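Local coordinates for protein dally-like, isoform A (Drosophila melanogaster, PDB 6XTZ) that probably acts as a GPI-anchored cell-surface proteoglycan of the glypican family that binds Wnt and Hedgehog proteins and shields the Wnt lipid for signalling at a distance, at residues A[11-14]-A[15-19]. The protein carries 5 engineered substitutions. Residues are numbered along the deposited sequence; the frame is centred on the assembly and turned at random.
With NAG (2-acetamido-2-deoxy-beta-D-glucopyranose), chain B.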
loop_
_atom_site.group_PDB
_atom_site.type_symbol
_atom_site.label_atom_id
_atom_site.label_comp_id
_atom_site.label_asym_id
_atom_site.label_seq_id
_atom_site.Cartn_x
_atom_site.Cartn_y
_atom_site.Cartn_z
ATOM N N SER A 11 -22.853 33.573 30.526
ATOM C CA SER A 11 -21.707 33.942 31.346
ATOM C C SER A 11 -20.799 32.749 31.617
ATOM O O SER A 11 -19.601 32.928 31.864
ATOM C CB SER A 11 -22.182 34.557 32.662
ATOM O OG SER A 11 -21.084 34.908 33.485
ATOM N N ALA A 12 -21.344 31.532 31.579
ATOM C CA ALA A 12 -20.543 30.344 31.843
ATOM C C ALA A 12 -19.648 29.961 30.673
ATOM O O ALA A 12 -18.703 29.188 30.863
ATOM C CB ALA A 12 -21.451 29.165 32.202
ATOM N N VAL A 13 -19.914 30.485 29.476
ATOM C CA VAL A 13 -19.188 30.106 28.273
ATOM C C VAL A 13 -18.483 31.293 27.626
ATOM O O VAL A 13 -18.015 31.183 26.493
ATOM C CB VAL A 13 -20.120 29.414 27.259
ATOM C CG1 VAL A 13 -20.591 28.076 27.800
ATOM C CG2 VAL A 13 -21.306 30.311 26.935
ATOM N N THR A 14 -18.394 32.429 28.324
ATOM C CA THR A 14 -17.737 33.594 27.739
ATOM C C THR A 14 -16.249 33.349 27.518
ATOM O O THR A 14 -15.668 33.892 26.571
ATOM C CB THR A 14 -17.954 34.828 28.620
ATOM O OG1 THR A 14 -17.223 35.937 28.081
ATOM C CG2 THR A 14 -17.492 34.567 30.045
ATOM N N HIS A 15 -15.621 32.529 28.364
ATOM C CA HIS A 15 -14.207 32.222 28.180
ATOM C C HIS A 15 -13.989 31.265 27.015
ATOM O O HIS A 15 -12.945 31.324 26.355
ATOM C CB HIS A 15 -13.622 31.634 29.465
ATOM C CG HIS A 15 -14.185 30.296 29.828
ATOM N ND1 HIS A 15 -15.427 30.142 30.407
ATOM C CD2 HIS A 15 -13.672 29.049 29.701
ATOM C CE1 HIS A 15 -15.656 28.857 30.618
ATOM N NE2 HIS A 15 -14.607 28.173 30.198
ATOM N N ILE A 16 -14.956 30.382 26.752
ATOM C CA ILE A 16 -14.828 29.439 25.646
ATOM C C ILE A 16 -14.801 30.177 24.314
ATOM O O ILE A 16 -13.999 29.855 23.427
ATOM C CB ILE A 16 -15.966 28.404 25.698
ATOM C CG1 ILE A 16 -15.906 27.606 27.002
ATOM C CG2 ILE A 16 -15.897 27.471 24.502
ATOM C CD1 ILE A 16 -17.013 26.582 27.139
ATOM N N PHE A 17 -15.669 31.178 24.151
ATOM C CA PHE A 17 -15.699 31.936 22.905
ATOM C C PHE A 17 -14.418 32.737 22.715
ATOM O O PHE A 17 -13.893 32.823 21.599
ATOM C CB PHE A 17 -16.921 32.853 22.880
ATOM C CG PHE A 17 -18.231 32.118 22.901
ATOM C CD1 PHE A 17 -18.407 30.971 22.144
ATOM C CD2 PHE A 17 -19.282 32.566 23.683
ATOM C CE1 PHE A 17 -19.608 30.289 22.162
ATOM C CE2 PHE A 17 -20.486 31.888 23.706
ATOM C CZ PHE A 17 -20.648 30.746 22.945
ATOM N N GLN A 18 -13.898 33.330 23.794
ATOM C CA GLN A 18 -12.634 34.053 23.701
ATOM C C GLN A 18 -11.478 33.118 23.374
ATOM O O GLN A 18 -10.537 33.518 22.678
ATOM C CB GLN A 18 -12.359 34.804 25.005
ATOM C CG GLN A 18 -13.339 35.931 25.289
ATOM C CD GLN A 18 -13.051 36.648 26.593
ATOM O OE1 GLN A 18 -12.198 36.226 27.374
ATOM N NE2 GLN A 18 -13.763 37.742 26.835
ATOM N N ALA A 19 -11.527 31.877 23.862
ATOM C CA ALA A 19 -10.506 30.897 23.513
ATOM C C ALA A 19 -10.594 30.472 22.055
ATOM O O ALA A 19 -9.599 29.992 21.500
ATOM C CB ALA A 19 -10.617 29.672 24.421
HETATM C C1 NAG B . -23.872 31.220 35.004
HETATM C C2 NAG B . -24.195 30.705 36.406
HETATM C C3 NAG B . -23.449 31.527 37.453
HETATM C C4 NAG B . -21.959 31.551 37.145
HETATM C C5 NAG B . -21.721 32.026 35.714
HETATM C C6 NAG B . -20.269 31.959 35.302
HETATM C C7 NAG B . -26.330 29.647 36.991
HETATM C C8 NAG B . -27.798 29.858 37.212
HETATM N N2 NAG B . -25.626 30.733 36.657
HETATM O O3 NAG B . -23.672 30.968 38.743
HETATM O O4 NAG B . -21.289 32.424 38.049
HETATM O O5 NAG B . -22.452 31.196 34.797
HETATM O O6 NAG B . -19.592 30.891 35.950
HETATM O O7 NAG B . -25.806 28.544 37.109
#
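Val13 O receives two weak backbone hydrogen bonds. Phe17 N lies 3.3 Å from Val13 O, and this bond is fairly straight (160°). Ile16 N lies 3.2 Å from Val13 O, in a strongly bent bond (122°). Val13 is the N-cap residue, so these bonds start the first turn of the short helix. Gln18 N to Thr14 O continues the pattern, also weakly. The same carbonyl oxygen of Val13 lies over one face of the Phe17 ring. The two branches of Val13 diverge: CG1 reaches Ile16 CD1 at 3.9 Å, and CG2 touches Phe17 CE2 at 3.7 Å. A chi1 of 66° tucks the His15 ring over its own backbone, back toward Ala12. Its CE1 edge therefore meets Ala12 O at 3.1 Å, near the ring plane, while Ile16 CG1 lies above one face, offset toward the rim. In the loop before the helix, Ala12 CB is 3.4 Å from O5 of the N-acetylglucosamine carried by Asn9. Thr14 and Gln18 point the same way, side by side. The contact forms the N-terminal start of helix 14-19, near one end of the elongated, mostly helical glypican core. Val13, Ile16 and Phe17 all pack on Ala238 of helix 236-239, and Phe17 also touches Cys49.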